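Local atomic coordinates of caprin-2 (Danio rerio, PDB entry 4OUS), a protein that probably takes part in canonical Wnt signalling through a C1q domain that assembles as a trimer and binds calcium. Residues R5-A10 and N33-F38; L21-F27 and W109-R114; V54-L60 and Y124-F130. The protein carries 1 engineered substitution. One frame throughout, in Å; residues are numbered along the deposited sequence. Where two conformers were deposited one is given.

All three contacts belong to one C1q domain, a sandwich of two antiparallel sheets. Contacts 1 and 3 share a sheet, their centres about 13 Å apart: strands 7-12 and 125-134 are neighbours, as Ala-10 N to Phe-127 O (2.8 Å) attests. Contact 2 pairs strands of the other sheet, with its centre about 13 Å from that of contact 3 and about 20 Å from that of contact 1. Side chains join the layers: Leu-110 CD1 lies 3.6 Å from Phe-57 CB, and Phe-27 CB lies 3.6 Å from Ala-10 CB. The bound calcium ion is about 8 Å from the side chain of Leu-60, at one end of contact 3.

Contact 1: R5-A10 and N33-F38; sequences RVAFSA and NLGDMF
Phe-8 and Phe-38 form an offset stack where, in the C1q beta sandwich, strand 29-34 finishes alongside strand 7-12 and a type II turn from Asn-33 to Asp-36 redirects the chain. The ring centroids are 4.6 Å apart and the planes differ by 16°. Phe-38 CD1 sits over one face of the Phe-8 ring, displaced toward its rim and 3.5 Å from Phe-8 CE1. Farther round the Phe-38 ring, CE2 meets Ala-10 CB at 3.8 Å. An alanine in place of Phe-38 removes the stacked ring and is likely to open a gap over that face of Phe-8 and beside the Ala-10 methyl.

The backbone pairing is uneven: Ala-7 N donates to Leu-34 O at 3.1 Å, whereas the return bond from Leu-34 N to Ala-7 O is weak, bent to 118° at the hydrogen. Beyond this shell, Phe-127 meets Phe-8 edge-to-face, and Tyr-133 of the second subunit packs on Leu-34. The Asn-33 amide fixes the backbone that carries Phe-38. With CG anti to the backbone N (chi1 -161°), it reaches Phe-38: ND2 donates to Phe-38 O at 3.1 Å, and OD1 accepts Phe-38 N on an in-plane lone pair at 3.1 Å.

Contact 2: L21-F27 and W109-R114; sequences LDQPIAF and WLRLHR
Ile-25 and Leu-112 meet in the tight part of this antiparallel pairing, Ile-25 CG1 lying 3.8 Å from Leu-112 CB. Next to them, Phe-27 CZ touches Leu-110 CD1 at 3.8 Å, the side chains crossing at about a right angle. The backbones are tied here by Ile-25 N to Leu-110 O (2.9 Å). A water bridges the other half of this pair, donating to Ile-25 O and accepting from Leu-110 N, each at 2.8 Å.

Toward the more exposed end the contact becomes polar. Asp-22 and Gln-23 both face Leu-112 in a G1 beta bulge, bringing the Asp-22 carboxylate beside two basic side chains. His-113, with CG anti to the backbone N (chi1 170°), directs ND1 at Asp-22 OD1, 2.7 Å away and 162° at the hydrogen, with the oxygen at the ring edge, in plane. The same oxygen lies above the plane of the Arg-111 guanidinium, 3.4 Å from Arg-111 NE, so no N-H points at it and the salt bridge rests on charge alone; the two planes stack 18° apart, and Arg-111 NE bonds to Asn-71. At the exposed margin, Leu-21 CD2 rests on Arg-114 CG at 3.6 Å.

Trp-122 of the third subunit meets His-113 edge-to-face. Strand 107-114 pairs with 23-24, 44-46 and 68-74 in one C1q sandwich sheet, and Leu-110 and Phe-27 reach Ile-59 of strand 51-60 in the other.

Contact 3: V54-L60 and Y124-F130; sequences VFIFHIL and YSTFSGF
Six backbone hydrogen bonds join Val-54, Ile-56 and His-58 to Phe-130, Ser-128 and Thr-126, one in each direction per pair. Ser-128 N to Ile-56 O is among the straightest, at 2.9 Å and 171°. Beyond the last pair a side chain continues the ladder: Ser-125 OG accepts Leu-60 N at 3.0 Å and is also hydrogen-bonded to Tyr-118 O. The strand axes come within 4.6 Å and run at 168°, nearly antiparallel, and both strands lie inside the five-stranded sheet of the C1q sandwich.

One side of this sheet faces the trimer partners. There His-58 ND1, Thr-126 OG1 and Ser-128 OG all bond to the second subunit, through His-97, Asn-96 and His-97 respectively. On the same side Phe-130 CG occupies the position between the backbone N and the carbonyl carbon (chi1 59°), which swings its ring across to Val-54. Val-54 CB then lies over the ring face, 3.8 Å from the centroid in a CH-pi contact, while Phe-130 of the third subunit packs against both residues.

The opposite side, bearing Phe-55, Phe-57 and Phe-127, turns toward the sandwich interior. Phe-55 CD2 comes within 4.1 Å of Phe-127 CE1 and lies 3.8 Å from Gly-129 CA.

Contact 1: R5-A10 and N33-F38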
loop_
_atom_site.group_PDB
_atom_site.type_symbol
_atom_site.label_atom_id
_atom_site.label_comp_id
_atom_site.label_asym_id
_atom_site.label_seq_id
_atom_site.Cartn_x
_atom_site.Cartn_y
_atom_site.Cartn_z
ATOM N N ARG A 5 4.505 -15.850 -15.897
ATOM C CA ARG A 5 4.844 -14.562 -15.313
ATOM C C ARG A 5 3.722 -13.594 -15.635
ATOM O O ARG A 5 3.464 -13.300 -16.801
ATOM C CB ARG A 5 6.186 -14.055 -15.838
ATOM C CG ARG A 5 7.341 -14.979 -15.490
ATOM C CD ARG A 5 8.685 -14.386 -15.866
ATOM N NE ARG A 5 9.778 -15.120 -15.235
ATOM C CZ ARG A 5 11.065 -14.829 -15.393
ATOM N NH1 ARG A 5 11.428 -13.816 -16.168
ATOM N NH2 ARG A 5 11.989 -15.553 -14.778
ATOM N N VAL A 6 3.024 -13.135 -14.604
ATOM C CA VAL A 6 1.859 -12.297 -14.804
ATOM C C VAL A 6 1.924 -11.130 -13.826
ATOM O O VAL A 6 1.902 -11.331 -12.607
ATOM C CB VAL A 6 0.546 -13.080 -14.590
ATOM C CG1 VAL A 6 -0.654 -12.206 -14.928
ATOM C CG2 VAL A 6 0.526 -14.364 -15.409
ATOM N N ALA A 7 2.019 -9.914 -14.352
ATOM C CA ALA A 7 2.079 -8.723 -13.518
ATOM C C ALA A 7 1.742 -7.513 -14.350
ATOM O O ALA A 7 2.165 -7.410 -15.497
ATOM C CB ALA A 7 3.461 -8.565 -12.893
ATOM N N PHE A 8 0.991 -6.582 -13.777
ATOM C CA PHE A 8 0.737 -5.319 -14.448
ATOM C C PHE A 8 0.886 -4.183 -13.458
ATOM O O PHE A 8 0.720 -4.364 -12.242
ATOM C CB PHE A 8 -0.654 -5.278 -15.102
ATOM C CG PHE A 8 -1.785 -5.237 -14.121
ATOM C CD1 PHE A 8 -2.331 -4.033 -13.709
ATOM C CD2 PHE A 8 -2.303 -6.410 -13.605
ATOM C CE1 PHE A 8 -3.363 -4.009 -12.788
ATOM C CE2 PHE A 8 -3.337 -6.391 -12.698
ATOM C CZ PHE A 8 -3.865 -5.187 -12.286
ATOM N N SER A 9 1.178 -3.004 -13.989
ATOM C CA SER A 9 1.261 -1.815 -13.168
ATOM C C SER A 9 0.807 -0.655 -14.029
ATOM O O SER A 9 1.476 -0.301 -15.007
ATOM C CB SER A 9 2.678 -1.632 -12.641
ATOM O OG SER A 9 2.703 -0.698 -11.584
ATOM N N ALA A 10 -0.354 -0.102 -13.686
ATOM C CA ALA A 10 -1.039 0.871 -14.514
ATOM C C ALA A 10 -1.189 2.200 -13.794
ATOM O O ALA A 10 -1.156 2.261 -12.557
ATOM C CB ALA A 10 -2.400 0.344 -14.924
ATOM N N ASN A 33 3.120 -5.125 -18.231
ATOM C CA ASN A 33 1.942 -5.935 -18.510
ATOM C C ASN A 33 2.387 -7.340 -18.918
ATOM O O ASN A 33 2.028 -7.842 -19.985
ATOM C CB ASN A 33 1.067 -5.280 -19.587
ATOM C CG ASN A 33 -0.369 -5.805 -19.596
ATOM O OD1 ASN A 33 -0.806 -6.517 -18.690
ATOM N ND2 ASN A 33 -1.112 -5.444 -20.634
ATOM N N LEU A 34 3.196 -7.951 -18.059
ATOM C CA LEU A 34 3.654 -9.324 -18.257
ATOM C C LEU A 34 2.456 -10.252 -18.293
ATOM O O LEU A 34 1.636 -10.252 -17.370
ATOM C CB LEU A 34 4.611 -9.751 -17.146
ATOM C CG LEU A 34 5.902 -8.954 -17.002
ATOM C CD1 LEU A 34 6.673 -9.425 -15.783
ATOM C CD2 LEU A 34 6.764 -9.074 -18.254
ATOM N N GLY A 35 2.344 -11.020 -19.372
ATOM C CA GLY A 35 1.201 -11.890 -19.571
ATOM C C GLY A 35 0.081 -11.275 -20.395
ATOM O O GLY A 35 -0.845 -11.983 -20.790
ATOM N N ASP A 36 0.166 -9.971 -20.655
ATOM C CA ASP A 36 -0.796 -9.262 -21.505
ATOM C C ASP A 36 -2.227 -9.329 -20.998
ATOM O O ASP A 36 -3.166 -9.295 -21.795
ATOM C CB ASP A 36 -0.769 -9.804 -22.937
ATOM C CG ASP A 36 0.609 -9.812 -23.524
ATOM O OD1 ASP A 36 1.049 -8.742 -23.996
ATOM O OD2 ASP A 36 1.250 -10.885 -23.515
ATOM N N MET A 37 -2.410 -9.408 -19.690
ATOM C CA MET A 37 -3.740 -9.659 -19.153
ATOM C C MET A 37 -4.470 -8.415 -18.635
ATOM O O MET A 37 -5.650 -8.506 -18.281
ATOM C CB MET A 37 -3.657 -10.714 -18.043
ATOM C CG MET A 37 -3.081 -12.072 -18.465
ATOM S SD MET A 37 -3.700 -12.744 -20.013
ATOM C CE MET A 37 -5.417 -12.755 -19.637
ATOM N N PHE A 38 -3.800 -7.264 -18.583
ATOM C CA PHE A 38 -4.498 -6.027 -18.255
ATOM C C PHE A 38 -4.957 -5.335 -19.528
ATOM O O PHE A 38 -4.191 -5.219 -20.485
ATOM C CB PHE A 38 -3.620 -5.077 -17.445
ATOM C CG PHE A 38 -4.366 -3.885 -16.917
ATOM C CD1 PHE A 38 -5.173 -4.007 -15.800
ATOM C CD2 PHE A 38 -4.281 -2.651 -17.543
ATOM C CE1 PHE A 38 -5.866 -2.923 -15.304
ATOM C CE2 PHE A 38 -4.969 -1.554 -17.043
ATOM C CZ PHE A 38 -5.764 -1.694 -15.925
#

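Contact 2: L21-F27 and W109-R114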
loop_
_atom_site.group_PDB
_atom_site.type_symbol
_atom_site.label_atom_id
_atom_site.label_comp_id
_atom_site.label_asym_id
_atom_site.label_seq_id
_atom_site.Cartn_x
_atom_site.Cartn_y
_atom_site.Cartn_z
ATOM N N LEU A 21 -22.550 7.531 -11.272
ATOM C CA LEU A 21 -21.929 6.737 -10.222
ATOM C C LEU A 21 -21.621 5.323 -10.707
ATOM O O LEU A 21 -22.174 4.864 -11.707
ATOM C CB LEU A 21 -22.832 6.686 -8.989
ATOM C CG LEU A 21 -22.777 7.869 -8.014
ATOM C CD1 LEU A 21 -23.219 9.185 -8.645
ATOM C CD2 LEU A 21 -23.612 7.566 -6.784
ATOM N N ASP A 22 -20.730 4.645 -9.989
ATOM C CA ASP A 22 -20.452 3.219 -10.200
ATOM C C ASP A 22 -19.968 2.894 -11.617
ATOM O O ASP A 22 -20.558 2.078 -12.334
ATOM C CB ASP A 22 -21.677 2.367 -9.851
ATOM C CG ASP A 22 -21.842 2.183 -8.357
ATOM O OD1 ASP A 22 -20.843 2.331 -7.625
ATOM O OD2 ASP A 22 -22.966 1.857 -7.915
ATOM N N GLN A 23 -18.865 3.524 -12.000
ATOM C CA GLN A 23 -18.253 3.299 -13.304
ATOM C C GLN A 23 -16.905 2.609 -13.185
ATOM O O GLN A 23 -16.133 2.906 -12.277
ATOM C CB GLN A 23 -18.060 4.627 -14.033
ATOM C CG GLN A 23 -19.347 5.360 -14.285
ATOM C CD GLN A 23 -20.296 4.545 -15.133
ATOM O OE1 GLN A 23 -19.943 4.096 -16.225
ATOM N NE2 GLN A 23 -21.501 4.325 -14.625
ATOM N N PRO A 24 -16.588 1.713 -14.123
ATOM C CA PRO A 24 -15.241 1.135 -14.134
ATOM C C PRO A 24 -14.187 2.200 -14.451
ATOM O O PRO A 24 -14.452 3.145 -15.205
ATOM C CB PRO A 24 -15.323 0.085 -15.242
ATOM C CG PRO A 24 -16.355 0.627 -16.172
ATOM C CD PRO A 24 -17.374 1.305 -15.301
ATOM N N ILE A 25 -12.998 2.032 -13.882
ATOM C CA ILE A 25 -11.921 2.990 -14.077
ATOM C C ILE A 25 -10.902 2.453 -15.069
ATOM O O ILE A 25 -10.206 1.478 -14.794
ATOM C CB ILE A 25 -11.210 3.321 -12.749
ATOM C CG1 ILE A 25 -12.204 3.855 -11.717
ATOM C CG2 ILE A 25 -10.080 4.318 -12.981
ATOM C CD1 ILE A 25 -11.715 3.729 -10.284
ATOM N N ALA A 26 -10.819 3.089 -16.229
ATOM C CA ALA A 26 -9.784 2.778 -17.207
ATOM C C ALA A 26 -8.440 3.337 -16.751
ATOM O O ALA A 26 -8.390 4.359 -16.065
ATOM C CB ALA A 26 -10.163 3.346 -18.569
ATOM N N PHE A 27 -7.352 2.666 -17.116
ATOM C CA PHE A 27 -6.009 3.165 -16.832
ATOM C C PHE A 27 -5.227 3.177 -18.131
ATOM O O PHE A 27 -4.974 2.121 -18.703
ATOM C CB PHE A 27 -5.290 2.301 -15.792
ATOM C CG PHE A 27 -5.824 2.459 -14.395
ATOM C CD1 PHE A 27 -6.946 1.760 -13.987
ATOM C CD2 PHE A 27 -5.203 3.309 -13.497
ATOM C CE1 PHE A 27 -7.439 1.908 -12.712
ATOM C CE2 PHE A 27 -5.691 3.466 -12.222
ATOM C CZ PHE A 27 -6.815 2.766 -11.827
ATOM N N TRP A 109 -10.968 -5.457 -11.265
ATOM C CA TRP A 109 -11.034 -4.098 -11.778
ATOM C C TRP A 109 -11.407 -3.150 -10.651
ATOM O O TRP A 109 -11.863 -3.589 -9.592
ATOM C CB TRP A 109 -12.043 -4.002 -12.934
ATOM C CG TRP A 109 -13.422 -4.557 -12.648
ATOM C CD1 TRP A 109 -13.774 -5.879 -12.560
ATOM C CD2 TRP A 109 -14.627 -3.806 -12.448
ATOM N NE1 TRP A 109 -15.118 -5.991 -12.312
ATOM C CE2 TRP A 109 -15.665 -4.734 -12.238
ATOM C CE3 TRP A 109 -14.926 -2.439 -12.425
ATOM C CZ2 TRP A 109 -16.983 -4.341 -12.003
ATOM C CZ3 TRP A 109 -16.236 -2.049 -12.201
ATOM C CH2 TRP A 109 -17.248 -2.997 -11.990
ATOM N N LEU A 110 -11.179 -1.858 -10.865
ATOM C CA LEU A 110 -11.560 -0.846 -9.894
ATOM C C LEU A 110 -12.802 -0.106 -10.351
ATOM O O LEU A 110 -12.920 0.297 -11.515
ATOM C CB LEU A 110 -10.435 0.157 -9.663
ATOM C CG LEU A 110 -9.123 -0.395 -9.110
ATOM C CD1 LEU A 110 -8.120 0.732 -8.943
ATOM C CD2 LEU A 110 -9.319 -1.119 -7.799
ATOM N N ARG A 111 -13.723 0.073 -9.414
ATOM C CA ARG A 111 -14.949 0.813 -9.632
ATOM C C ARG A 111 -14.893 2.153 -8.909
ATOM O O ARG A 111 -14.586 2.213 -7.711
ATOM C CB ARG A 111 -16.157 0.012 -9.142
ATOM C CG ARG A 111 -17.485 0.679 -9.445
ATOM C CD ARG A 111 -18.651 -0.221 -9.113
ATOM N NE ARG A 111 -18.835 -0.354 -7.676
ATOM C CZ ARG A 111 -19.876 -0.972 -7.128
ATOM N NH1 ARG A 111 -20.806 -1.514 -7.904
ATOM N NH2 ARG A 111 -19.990 -1.045 -5.810
ATOM N N LEU A 112 -15.208 3.217 -9.643
ATOM C CA LEU A 112 -15.417 4.530 -9.069
ATOM C C LEU A 112 -16.854 4.586 -8.588
ATOM O O LEU A 112 -17.773 4.758 -9.385
ATOM C CB LEU A 112 -15.130 5.624 -10.097
ATOM C CG LEU A 112 -15.317 7.056 -9.614
ATOM C CD1 LEU A 112 -14.438 7.352 -8.415
ATOM C CD2 LEU A 112 -15.033 8.034 -10.743
ATOM N N HIS A 113 -17.063 4.354 -7.302
ATOM C CA HIS A 113 -18.412 4.364 -6.763
ATOM C C HIS A 113 -18.955 5.795 -6.742
ATOM O O HIS A 113 -20.009 6.068 -7.316
ATOM C CB HIS A 113 -18.431 3.738 -5.372
ATOM C CG HIS A 113 -19.725 3.932 -4.653
ATOM N ND1 HIS A 113 -20.923 3.451 -5.134
ATOM C CD2 HIS A 113 -20.012 4.586 -3.504
ATOM C CE1 HIS A 113 -21.894 3.793 -4.303
ATOM N NE2 HIS A 113 -21.367 4.476 -3.303
ATOM N N ARG A 114 -18.213 6.694 -6.098
ATOM C CA ARG A 114 -18.517 8.121 -6.051
ATOM C C ARG A 114 -17.216 8.897 -6.091
ATOM O O ARG A 114 -16.166 8.378 -5.708
ATOM C CB ARG A 114 -19.302 8.492 -4.786
ATOM C CG ARG A 114 -20.715 7.919 -4.713
ATOM C CD ARG A 114 -21.492 8.463 -3.506
ATOM N NE ARG A 114 -21.579 9.922 -3.578
ATOM C CZ ARG A 114 -21.468 10.753 -2.544
ATOM N NH1 ARG A 114 -21.295 10.287 -1.313
ATOM N NH2 ARG A 114 -21.515 12.059 -2.752
HETATM O O HOH W 1 -9.839 -0.731 -13.050
#

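Contact 3: V54-L60 and Y124-F130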
loop_
_atom_site.group_PDB
_atom_site.type_symbol
_atom_site.label_atom_id
_atom_site.label_comp_id
_atom_site.label_asym_id
_atom_site.label_seq_id
_atom_site.Cartn_x
_atom_site.Cartn_y
_atom_site.Cartn_z
ATOM N N VAL A 54 -2.022 -10.865 -6.026
ATOM C CA VAL A 54 -1.951 -9.694 -5.164
ATOM C C VAL A 54 -2.329 -8.462 -5.971
ATOM O O VAL A 54 -1.848 -8.295 -7.089
ATOM C CB VAL A 54 -0.531 -9.521 -4.595
ATOM C CG1 VAL A 54 -0.436 -8.267 -3.740
ATOM C CG2 VAL A 54 -0.113 -10.753 -3.813
ATOM N N PHE A 55 -3.182 -7.609 -5.400
ATOM C CA PHE A 55 -3.567 -6.335 -6.012
ATOM C C PHE A 55 -3.317 -5.192 -5.053
ATOM O O PHE A 55 -3.507 -5.343 -3.849
ATOM C CB PHE A 55 -5.040 -6.350 -6.418
ATOM C CG PHE A 55 -5.344 -7.389 -7.435
ATOM C CD1 PHE A 55 -5.776 -8.649 -7.047
ATOM C CD2 PHE A 55 -5.122 -7.142 -8.778
ATOM C CE1 PHE A 55 -6.006 -9.637 -7.982
ATOM C CE2 PHE A 55 -5.351 -8.121 -9.715
ATOM C CZ PHE A 55 -5.793 -9.375 -9.320
ATOM N N ILE A 56 -2.909 -4.046 -5.589
ATOM C CA ILE A 56 -2.690 -2.833 -4.809
ATOM C C ILE A 56 -3.200 -1.653 -5.638
ATOM O O ILE A 56 -3.032 -1.638 -6.867
ATOM C CB ILE A 56 -1.189 -2.617 -4.463
ATOM C CG1 ILE A 56 -0.528 -3.889 -3.926
ATOM C CG2 ILE A 56 -1.018 -1.451 -3.495
ATOM C CD1 ILE A 56 0.967 -3.747 -3.687
ATOM N N PHE A 57 -3.810 -0.655 -5.004
ATOM C CA PHE A 57 -4.195 0.547 -5.727
ATOM C C PHE A 57 -4.076 1.772 -4.841
ATOM O O PHE A 57 -4.222 1.689 -3.620
ATOM C CB PHE A 57 -5.617 0.427 -6.306
ATOM C CG PHE A 57 -6.710 0.320 -5.278
ATOM C CD1 PHE A 57 -7.325 1.460 -4.781
ATOM C CD2 PHE A 57 -7.158 -0.914 -4.841
ATOM C CE1 PHE A 57 -8.352 1.372 -3.850
ATOM C CE2 PHE A 57 -8.186 -1.000 -3.909
ATOM C CZ PHE A 57 -8.781 0.141 -3.423
ATOM N N HIS A 58 -3.816 2.907 -5.486
ATOM C CA HIS A 58 -3.707 4.213 -4.851
ATOM C C HIS A 58 -4.384 5.208 -5.774
ATOM O O HIS A 58 -3.898 5.406 -6.890
ATOM C CB HIS A 58 -2.244 4.620 -4.648
ATOM C CG HIS A 58 -1.532 3.842 -3.590
ATOM N ND1 HIS A 58 -0.920 2.628 -3.819
ATOM C CD2 HIS A 58 -1.331 4.131 -2.285
ATOM C CE1 HIS A 58 -0.377 2.202 -2.692
ATOM N NE2 HIS A 58 -0.607 3.097 -1.748
ATOM N N ILE A 59 -5.479 5.828 -5.343
ATOM C CA ILE A 59 -6.231 6.712 -6.224
ATOM C C ILE A 59 -6.342 8.102 -5.599
ATOM O O ILE A 59 -6.869 8.245 -4.500
ATOM C CB ILE A 59 -7.638 6.149 -6.513
ATOM C CG1 ILE A 59 -7.573 4.704 -7.046
ATOM C CG2 ILE A 59 -8.387 7.059 -7.466
ATOM C CD1 ILE A 59 -6.894 4.541 -8.383
ATOM N N LEU A 60 -5.841 9.121 -6.291
ATOM C CA LEU A 60 -5.905 10.491 -5.798
ATOM C C LEU A 60 -7.196 11.144 -6.275
ATOM O O LEU A 60 -7.503 11.097 -7.472
ATOM C CB LEU A 60 -4.694 11.293 -6.284
ATOM C CG LEU A 60 -4.498 12.663 -5.634
ATOM C CD1 LEU A 60 -3.999 12.507 -4.204
ATOM C CD2 LEU A 60 -3.551 13.533 -6.451
ATOM N N TYR A 124 -0.123 9.755 -10.100
ATOM C CA TYR A 124 -0.560 9.593 -8.715
ATOM C C TYR A 124 -1.521 8.421 -8.531
ATOM O O TYR A 124 -1.529 7.778 -7.479
ATOM C CB TYR A 124 -1.258 10.860 -8.223
ATOM C CG TYR A 124 -0.373 12.067 -8.138
ATOM C CD1 TYR A 124 0.365 12.324 -6.995
ATOM C CD2 TYR A 124 -0.283 12.969 -9.192
ATOM C CE1 TYR A 124 1.175 13.435 -6.898
ATOM C CE2 TYR A 124 0.531 14.088 -9.105
ATOM C CZ TYR A 124 1.250 14.310 -7.950
ATOM O OH TYR A 124 2.067 15.406 -7.824
ATOM N N SER A 125 -2.349 8.172 -9.541
ATOM C CA SER A 125 -3.452 7.226 -9.443
ATOM C C SER A 125 -3.106 5.955 -10.188
ATOM O O SER A 125 -2.960 5.970 -11.419
ATOM C CB SER A 125 -4.731 7.863 -9.988
ATOM O OG SER A 125 -5.103 8.967 -9.170
ATOM N N THR A 126 -2.955 4.869 -9.435
ATOM C CA THR A 126 -2.305 3.653 -9.895
ATOM C C THR A 126 -3.069 2.398 -9.478
ATOM O O THR A 126 -3.816 2.391 -8.493
ATOM C CB THR A 126 -0.901 3.548 -9.311
ATOM O OG1 THR A 126 -1.036 3.556 -7.885
ATOM C CG2 THR A 126 -0.013 4.704 -9.765
ATOM N N PHE A 127 -2.818 1.320 -10.207
ATOM C CA PHE A 127 -3.457 0.023 -9.978
ATOM C C PHE A 127 -2.499 -1.034 -10.493
ATOM O O PHE A 127 -2.104 -0.977 -11.658
ATOM C CB PHE A 127 -4.799 -0.017 -10.721
ATOM C CG PHE A 127 -5.575 -1.325 -10.628
ATOM C CD1 PHE A 127 -5.543 -2.141 -9.508
ATOM C CD2 PHE A 127 -6.389 -1.694 -11.692
ATOM C CE1 PHE A 127 -6.308 -3.305 -9.467
ATOM C CE2 PHE A 127 -7.153 -2.838 -11.656
ATOM C CZ PHE A 127 -7.114 -3.653 -10.545
ATOM N N SER A 128 -2.114 -1.981 -9.646
ATOM C CA SER A 128 -1.209 -3.051 -10.042
ATOM C C SER A 128 -1.652 -4.385 -9.494
ATOM O O SER A 128 -2.413 -4.464 -8.526
ATOM C CB SER A 128 0.218 -2.800 -9.554
ATOM O OG SER A 128 0.664 -1.512 -9.906
ATOM N N GLY A 129 -1.128 -5.442 -10.094
ATOM C CA GLY A 129 -1.403 -6.780 -9.631
ATOM C C GLY A 129 -0.344 -7.745 -10.108
ATOM O O GLY A 129 0.326 -7.500 -11.120
ATOM N N PHE A 130 -0.184 -8.850 -9.394
ATOM C CA PHE A 130 0.736 -9.874 -9.849
ATOM C C PHE A 130 0.337 -11.245 -9.332
ATOM O O PHE A 130 -0.324 -11.389 -8.300
ATOM C CB PHE A 130 2.188 -9.548 -9.454
ATOM C CG PHE A 130 2.423 -9.387 -7.976
ATOM C CD1 PHE A 130 2.739 -10.480 -7.185
ATOM C CD2 PHE A 130 2.398 -8.136 -7.391
ATOM C CE1 PHE A 130 2.987 -10.331 -5.835
ATOM C CE2 PHE A 130 2.644 -7.983 -6.038
ATOM C CZ PHE A 130 2.942 -9.084 -5.264
#